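Local coordinates for protein glycerol dehydrogenase (Bacillus coagulans, PDB 6CSJ) that probably oxidises glycerol and related polyols with NAD, and in this double-mutant form has an acquired D-lactate dehydrogenase activity, at residues G248-A251 / A252-I256; H267-Y270 / H271-V275; I352-A355 / D356-R360. The protein carries 2 engineered substitutions. One frame throughout, in Å; residues are numbered along the deposited sequence.

Contact 1 (G248-A251 / A252-I256)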
loop_
_atom_site.group_PDB
_atom_site.type_symbol
_atom_site.label_atom_id
_atom_site.label_comp_id
_atom_site.label_asym_id
_atom_site.label_seq_id
_atom_site.Cartn_x
_atom_site.Cartn_y
_atom_site.Cartn_z
ATOM N N GLY A 248 -6.429 -10.837 -5.276
ATOM C CA GLY A 248 -5.955 -11.309 -6.590
ATOM C C GLY A 248 -4.594 -11.986 -6.585
ATOM O O GLY A 248 -4.315 -12.790 -7.466
ATOM N N GLY A 249 -3.743 -11.652 -5.612
ATOM C CA GLY A 249 -2.496 -12.375 -5.369
ATOM C C GLY A 249 -1.287 -11.491 -5.556
ATOM O O GLY A 249 -1.276 -10.623 -6.423
ATOM N N LEU A 250 -0.263 -11.706 -4.736
ATOM C CA LEU A 250 1.051 -11.117 -4.963
ATOM C C LEU A 250 1.940 -12.158 -5.677
ATOM O O LEU A 250 1.610 -13.352 -5.723
ATOM C CB LEU A 250 1.680 -10.670 -3.639
ATOM C CG LEU A 250 1.000 -9.548 -2.839
ATOM C CD1 LEU A 250 -0.389 -9.895 -2.340
ATOM C CD2 LEU A 250 1.889 -9.270 -1.648
ATOM N N ALA A 251 3.069 -11.700 -6.207
ATOM C CA ALA A 251 3.954 -12.553 -6.991
ATOM C C ALA A 251 5.402 -12.021 -6.976
ATOM O O ALA A 251 5.926 -11.716 -5.900
ATOM C CB ALA A 251 3.402 -12.735 -8.402
ATOM N N ALA A 252 6.041 -11.885 -8.130
ATOM C CA ALA A 252 7.481 -11.642 -8.178
ATOM C C ALA A 252 7.853 -10.228 -7.795
ATOM O O ALA A 252 8.902 -10.020 -7.200
ATOM C CB ALA A 252 8.020 -11.961 -9.573
ATOM N N ALA A 253 7.008 -9.261 -8.148
ATOM C CA ALA A 253 7.287 -7.838 -7.893
ATOM C C ALA A 253 7.425 -7.514 -6.411
ATOM O O ALA A 253 8.363 -6.823 -6.025
ATOM C CB ALA A 253 6.219 -6.958 -8.513
ATOM N N HIS A 254 6.496 -8.011 -5.595
ATOM C CA HIS A 254 6.595 -7.838 -4.140
ATOM C C HIS A 254 7.744 -8.624 -3.524
ATOM O O HIS A 254 8.429 -8.108 -2.635
ATOM C CB HIS A 254 5.258 -8.118 -3.412
ATOM C CG HIS A 254 4.393 -6.896 -3.267
ATOM N ND1 HIS A 254 3.775 -6.289 -4.349
ATOM C CD2 HIS A 254 4.171 -6.071 -2.206
ATOM C CE1 HIS A 254 3.136 -5.207 -3.942
ATOM N NE2 HIS A 254 3.341 -5.067 -2.641
ATOM N N ALA A 255 7.971 -9.850 -4.008
ATOM C CA ALA A 255 9.117 -10.646 -3.562
ATOM C C ALA A 255 10.434 -9.946 -3.873
ATOM O O ALA A 255 11.317 -9.893 -3.024
ATOM C CB ALA A 255 9.092 -12.029 -4.174
ATOM N N ILE A 256 10.544 -9.391 -5.077
ATOM C CA ILE A 256 11.735 -8.645 -5.484
ATOM C C ILE A 256 11.877 -7.341 -4.676
ATOM O O ILE A 256 13.001 -6.977 -4.310
ATOM C CB ILE A 256 11.781 -8.423 -7.024
ATOM C CG1 ILE A 256 12.020 -9.765 -7.729
ATOM C CG2 ILE A 256 12.896 -7.448 -7.420
ATOM C CD1 ILE A 256 11.676 -9.773 -9.212
#
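With CG beside the backbone N (chi1 -64°) and CD2 extended, anti to CA, L250 lays CD2 over one face of the H254 imidazole. The methyl stands 4.2 Å from the ring centroid and 28° off the ring normal, a CH-pi contact whose nearest ring atom is H254 CG, at 3.8 Å from L250 CD2. Between the two residues the chain turns into a helix, with A251 as its N-cap. A251 O accepts a long, weak bond from A255 N (3.4 Å) and takes a second donor, the hydroxyl of T335. E178 uses OE1 for H254 ND1 and OE2 for A251 N, so its carboxylate ties the cap to the ring and probably limits the ring's rotation. Upstream, G249 leaves helix 228-248 with positive phi, where a side chain would strike the carbonyl O of G248. With ND1 tethered, H254 turns NE2 toward H271, whose ring it meets at a slant, and E178 stands behind it as a second-shell residue. The position of H254 near H271 is consistent with the histidine pair that, together with an aspartate, binds zinc in related glycerol dehydrogenases.

Contact 2 (H267-Y270 / H271-V275)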
loop_
_atom_site.group_PDB
_atom_site.type_symbol
_atom_site.label_atom_id
_atom_site.label_comp_id
_atom_site.label_asym_id
_atom_site.label_seq_id
_atom_site.Cartn_x
_atom_site.Cartn_y
_atom_site.Cartn_z
ATOM N N HIS A 267 17.173 1.764 0.798
ATOM C CA HIS A 267 16.338 2.032 1.984
ATOM C C HIS A 267 15.697 3.433 1.993
ATOM O O HIS A 267 14.629 3.611 2.552
ATOM C CB HIS A 267 17.116 1.798 3.288
ATOM C CG HIS A 267 17.489 0.366 3.527
ATOM N ND1 HIS A 267 18.412 -0.017 4.475
ATOM C CD2 HIS A 267 17.080 -0.776 2.924
ATOM C CE1 HIS A 267 18.543 -1.333 4.455
ATOM N NE2 HIS A 267 17.741 -1.818 3.523
ATOM N N HIS A 268 16.341 4.413 1.358
ATOM C CA HIS A 268 15.760 5.757 1.225
ATOM C C HIS A 268 14.597 5.844 0.193
ATOM O O HIS A 268 13.908 6.858 0.143
ATOM C CB HIS A 268 16.857 6.795 0.922
ATOM C CG HIS A 268 17.244 6.883 -0.522
ATOM N ND1 HIS A 268 18.103 5.983 -1.123
ATOM C CD2 HIS A 268 16.900 7.772 -1.487
ATOM C CE1 HIS A 268 18.274 6.315 -2.393
ATOM N NE2 HIS A 268 17.551 7.395 -2.640
ATOM N N MET A 269 14.402 4.811 -0.627
ATOM C CA MET A 269 13.289 4.770 -1.579
ATOM C C MET A 269 12.040 4.217 -0.907
ATOM O O MET A 269 12.121 3.318 -0.070
ATOM C CB MET A 269 13.625 3.882 -2.784
ATOM C CG MET A 269 14.907 4.248 -3.522
ATOM S SD MET A 269 14.964 5.936 -4.143
ATOM C CE MET A 269 13.716 5.913 -5.433
ATOM N N TYR A 270 10.883 4.743 -1.291
ATOM C CA TYR A 270 9.615 4.289 -0.728
ATOM C C TYR A 270 9.181 2.951 -1.312
ATOM O O TYR A 270 9.697 2.498 -2.325
ATOM C CB TYR A 270 8.510 5.340 -0.935
ATOM C CG TYR A 270 8.801 6.684 -0.293
ATOM C CD1 TYR A 270 9.212 6.780 1.041
ATOM C CD2 TYR A 270 8.642 7.863 -1.006
ATOM C CE1 TYR A 270 9.485 8.009 1.623
ATOM C CE2 TYR A 270 8.892 9.095 -0.430
ATOM C CZ TYR A 270 9.311 9.165 0.887
ATOM O OH TYR A 270 9.581 10.375 1.476
ATOM N N HIS A 271 8.220 2.334 -0.634
ATOM C CA HIS A 271 7.696 1.004 -0.944
ATOM C C HIS A 271 7.302 0.880 -2.416
ATOM O O HIS A 271 7.817 0.030 -3.131
ATOM C CB HIS A 271 6.512 0.706 -0.006
ATOM C CG HIS A 271 5.982 -0.694 -0.083
ATOM N ND1 HIS A 271 6.315 -1.669 0.836
ATOM C CD2 HIS A 271 5.094 -1.266 -0.937
ATOM C CE1 HIS A 271 5.679 -2.789 0.533
ATOM N NE2 HIS A 271 4.934 -2.569 -0.536
ATOM N N GLY A 272 6.426 1.759 -2.878
ATOM C CA GLY A 272 5.879 1.670 -4.238
ATOM C C GLY A 272 6.867 1.989 -5.351
ATOM O O GLY A 272 6.732 1.487 -6.476
ATOM N N GLU A 273 7.856 2.819 -5.042
ATOM C CA GLU A 273 8.950 3.108 -5.970
ATOM C C GLU A 273 9.749 1.836 -6.259
ATOM O O GLU A 273 10.057 1.536 -7.411
ATOM C CB GLU A 273 9.859 4.210 -5.411
ATOM C CG GLU A 273 9.163 5.570 -5.320
ATOM C CD GLU A 273 9.965 6.637 -4.586
ATOM O OE1 GLU A 273 10.791 6.302 -3.704
ATOM O OE2 GLU A 273 9.740 7.831 -4.881
ATOM N N LYS A 274 10.051 1.071 -5.213
ATOM C CA LYS A 274 10.741 -0.206 -5.377
ATOM C C LYS A 274 9.853 -1.270 -6.032
ATOM O O LYS A 274 10.353 -2.079 -6.820
ATOM C CB LYS A 274 11.313 -0.702 -4.052
ATOM C CG LYS A 274 12.521 0.124 -3.609
ATOM C CD LYS A 274 13.066 -0.281 -2.241
ATOM C CE LYS A 274 12.063 -0.046 -1.122
ATOM N NZ LYS A 274 12.740 0.407 0.121
ATOM N N VAL A 275 8.559 -1.263 -5.718
ATOM C CA VAL A 275 7.609 -2.172 -6.363
ATOM C C VAL A 275 7.517 -1.888 -7.871
ATOM O O VAL A 275 7.371 -2.824 -8.660
ATOM C CB VAL A 275 6.214 -2.131 -5.676
ATOM C CG1 VAL A 275 5.143 -2.848 -6.491
ATOM C CG2 VAL A 275 6.298 -2.764 -4.298
#
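Half of a capping box opens helix 271-285: the carboxylate of E273, three residues into the turn, accepts the backbone N-H of the N-cap residue Y270, and the tyrosine has no short hydroxyl to return the bond. Y270 N lies 2.9 Å from E273 OE1, with an N-H...O angle of 159°, and meets the oxygen on its anti side, 33° out of the carboxylate plane. The carboxylate runs alongside the Y270 ring, the two planes 27° apart. M269 crosses E273 at about a right angle; its bent chain brings CE to 3.4 Å from E273 OE1. The other oxygen, E273 OE2, forms a salt bridge with R163 on helix 162-173, so the cap is joined to a neighbouring helix. H271, first in the helix, has its ring against that of H257 and its side chain on D171; D171 and H271 are probably the aspartate and second histidine of the family's metal site. K274 bends at chi3 and chi4, placing NZ 3.0 Å from M269 O, above the carbonyl plane; NZ also binds T266 O. Cutting K274 back to an alanine removes this shared amine, and the loop before the cap is likely to gain freedom to shift, the M269 and T266 carbonyls having lost their common donor. K274 N closes the first helical turn on Y270 O at 3.2 Å.

Contact 3 (I352-A355 / D356-R360)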
loop_
_atom_site.group_PDB
_atom_site.type_symbol
_atom_site.label_atom_id
_atom_site.label_comp_id
_atom_site.label_asym_id
_atom_site.label_seq_id
_atom_site.Cartn_x
_atom_site.Cartn_y
_atom_site.Cartn_z
ATOM N N ILE A 352 16.345 -9.382 -12.725
ATOM C CA ILE A 352 16.685 -8.113 -12.081
ATOM C C ILE A 352 17.722 -7.333 -12.895
ATOM O O ILE A 352 17.518 -6.150 -13.203
ATOM C CB ILE A 352 17.143 -8.332 -10.609
ATOM C CG1 ILE A 352 15.938 -8.798 -9.774
ATOM C CG2 ILE A 352 17.743 -7.058 -9.999
ATOM C CD1 ILE A 352 16.297 -9.457 -8.458
ATOM N N VAL A 353 18.818 -7.990 -13.249
ATOM C CA VAL A 353 19.901 -7.317 -13.974
ATOM C C VAL A 353 19.427 -6.921 -15.378
ATOM O O VAL A 353 19.772 -5.843 -15.876
ATOM C CB VAL A 353 21.180 -8.183 -14.023
ATOM C CG1 VAL A 353 22.252 -7.562 -14.924
ATOM C CG2 VAL A 353 21.720 -8.367 -12.616
ATOM N N THR A 354 18.620 -7.783 -15.997
ATOM C CA THR A 354 18.083 -7.499 -17.326
ATOM C C THR A 354 17.015 -6.393 -17.276
ATOM O O THR A 354 16.937 -5.567 -18.194
ATOM C CB THR A 354 17.568 -8.787 -18.009
ATOM O OG1 THR A 354 18.642 -9.741 -18.072
ATOM C CG2 THR A 354 17.048 -8.510 -19.423
ATOM N N ALA A 355 16.221 -6.348 -16.205
ATOM C CA ALA A 355 15.297 -5.227 -15.998
ATOM C C ALA A 355 16.049 -3.895 -15.946
ATOM O O ALA A 355 15.636 -2.911 -16.576
ATOM C CB ALA A 355 14.480 -5.429 -14.730
ATOM N N ASP A 356 17.157 -3.886 -15.203
ATOM C CA ASP A 356 18.062 -2.737 -15.157
ATOM C C ASP A 356 18.615 -2.379 -16.545
ATOM O O ASP A 356 18.632 -1.201 -16.901
ATOM C CB ASP A 356 19.195 -2.976 -14.140
ATOM C CG ASP A 356 20.203 -1.851 -14.116
ATOM O OD1 ASP A 356 19.932 -0.803 -13.486
ATOM O OD2 ASP A 356 21.269 -2.011 -14.737
ATOM N N SER A 357 19.033 -3.379 -17.328
ATOM C CA SER A 357 19.512 -3.139 -18.708
ATOM C C SER A 357 18.402 -2.587 -19.613
ATOM O O SER A 357 18.651 -1.666 -20.382
ATOM C CB SER A 357 20.108 -4.409 -19.344
ATOM O OG SER A 357 21.103 -5.013 -18.527
ATOM N N VAL A 358 17.190 -3.149 -19.517
ATOM C CA VAL A 358 16.031 -2.672 -20.297
ATOM C C VAL A 358 15.686 -1.215 -19.943
ATOM O O VAL A 358 15.423 -0.401 -20.829
ATOM C CB VAL A 358 14.794 -3.602 -20.116
ATOM C CG1 VAL A 358 13.515 -2.959 -20.628
ATOM C CG2 VAL A 358 15.012 -4.919 -20.841
ATOM N N GLY A 359 15.696 -0.895 -18.658
ATOM C CA GLY A 359 15.438 0.470 -18.204
ATOM C C GLY A 359 16.456 1.478 -18.708
ATOM O O GLY A 359 16.083 2.555 -19.186
ATOM N N ARG A 360 17.738 1.120 -18.589
ATOM C CA ARG A 360 18.827 1.954 -19.102
ATOM C C ARG A 360 18.658 2.142 -20.593
ATOM O O ARG A 360 18.758 3.257 -21.085
ATOM C CB ARG A 360 20.211 1.362 -18.779
ATOM C CG ARG A 360 20.606 1.479 -17.312
ATOM C CD ARG A 360 21.976 0.854 -17.062
ATOM N NE ARG A 360 23.082 1.721 -17.469
ATOM C CZ ARG A 360 23.720 1.694 -18.643
ATOM N NH1 ARG A 360 23.391 0.829 -19.601
ATOM N NH2 ARG A 360 24.718 2.552 -18.857
HETATM O O HOH W 1 21.996 -4.026 -16.005
#
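D356 CB leaves the helix close to the carbonyls of the preceding turn, 3.4 Å from V353 O and a little farther from I352 O. From there CG stands anti to the backbone N (chi1 177°); this carries the carboxylate outward from the helix axis, and its two oxygens then take different partners. OD1 binds the backbone N of L309, in the loop after helix 290-303. OD2 accepts a hydrogen bond from an ordered water, the exact length of which is uncertain. That water gives its other hydrogen to V353 O at 2.9 Å and accepts one from S357 OG, so it links the D356 carboxylate, the S357 hydroxyl and a main-chain carbonyl. V353 O accepts bonds from both the water and S357 N. All this sits on helix 345-365, the last helix of the chain, whose regular i to i+4 bonding runs straight through the segment: D356 N reaches I352 O, V358 N reaches T354 O at 2.8 Å, and G359 N is bound to A355 O in the same way. V358 lays CG2 against the preceding turn, with V358 CG2 3.3 Å from T354 O, while T354 OG1 bonds backward to A350 O. The faces of the helix are divided between neighbours: A355, T354 and V358 lean on helix 271-285 through L280 and I284, and I352 and V353 lean on V325 and L322 of helix 319-329.

In the fold
Along the chain the three contacts come in series; each is local and closes no long loop, and none encloses or crosses another. Contact 1 carries the chain from helix 228-248 into helix 252-259, and contact 2 then starts the next helix, 271-285. These two touch, so the starts of successive helices meet. Contact 3 comes much later, within the C-terminal helix 345-365. It reaches contact 1 through I352 against I256, which bridges helices 252-259 and 345-365, but stays about 9 Å from contact 2 at the nearest atoms. Helix 271-285, begun at contact 2, still runs on to helix 345-365, joining all three within the helical part of the fold.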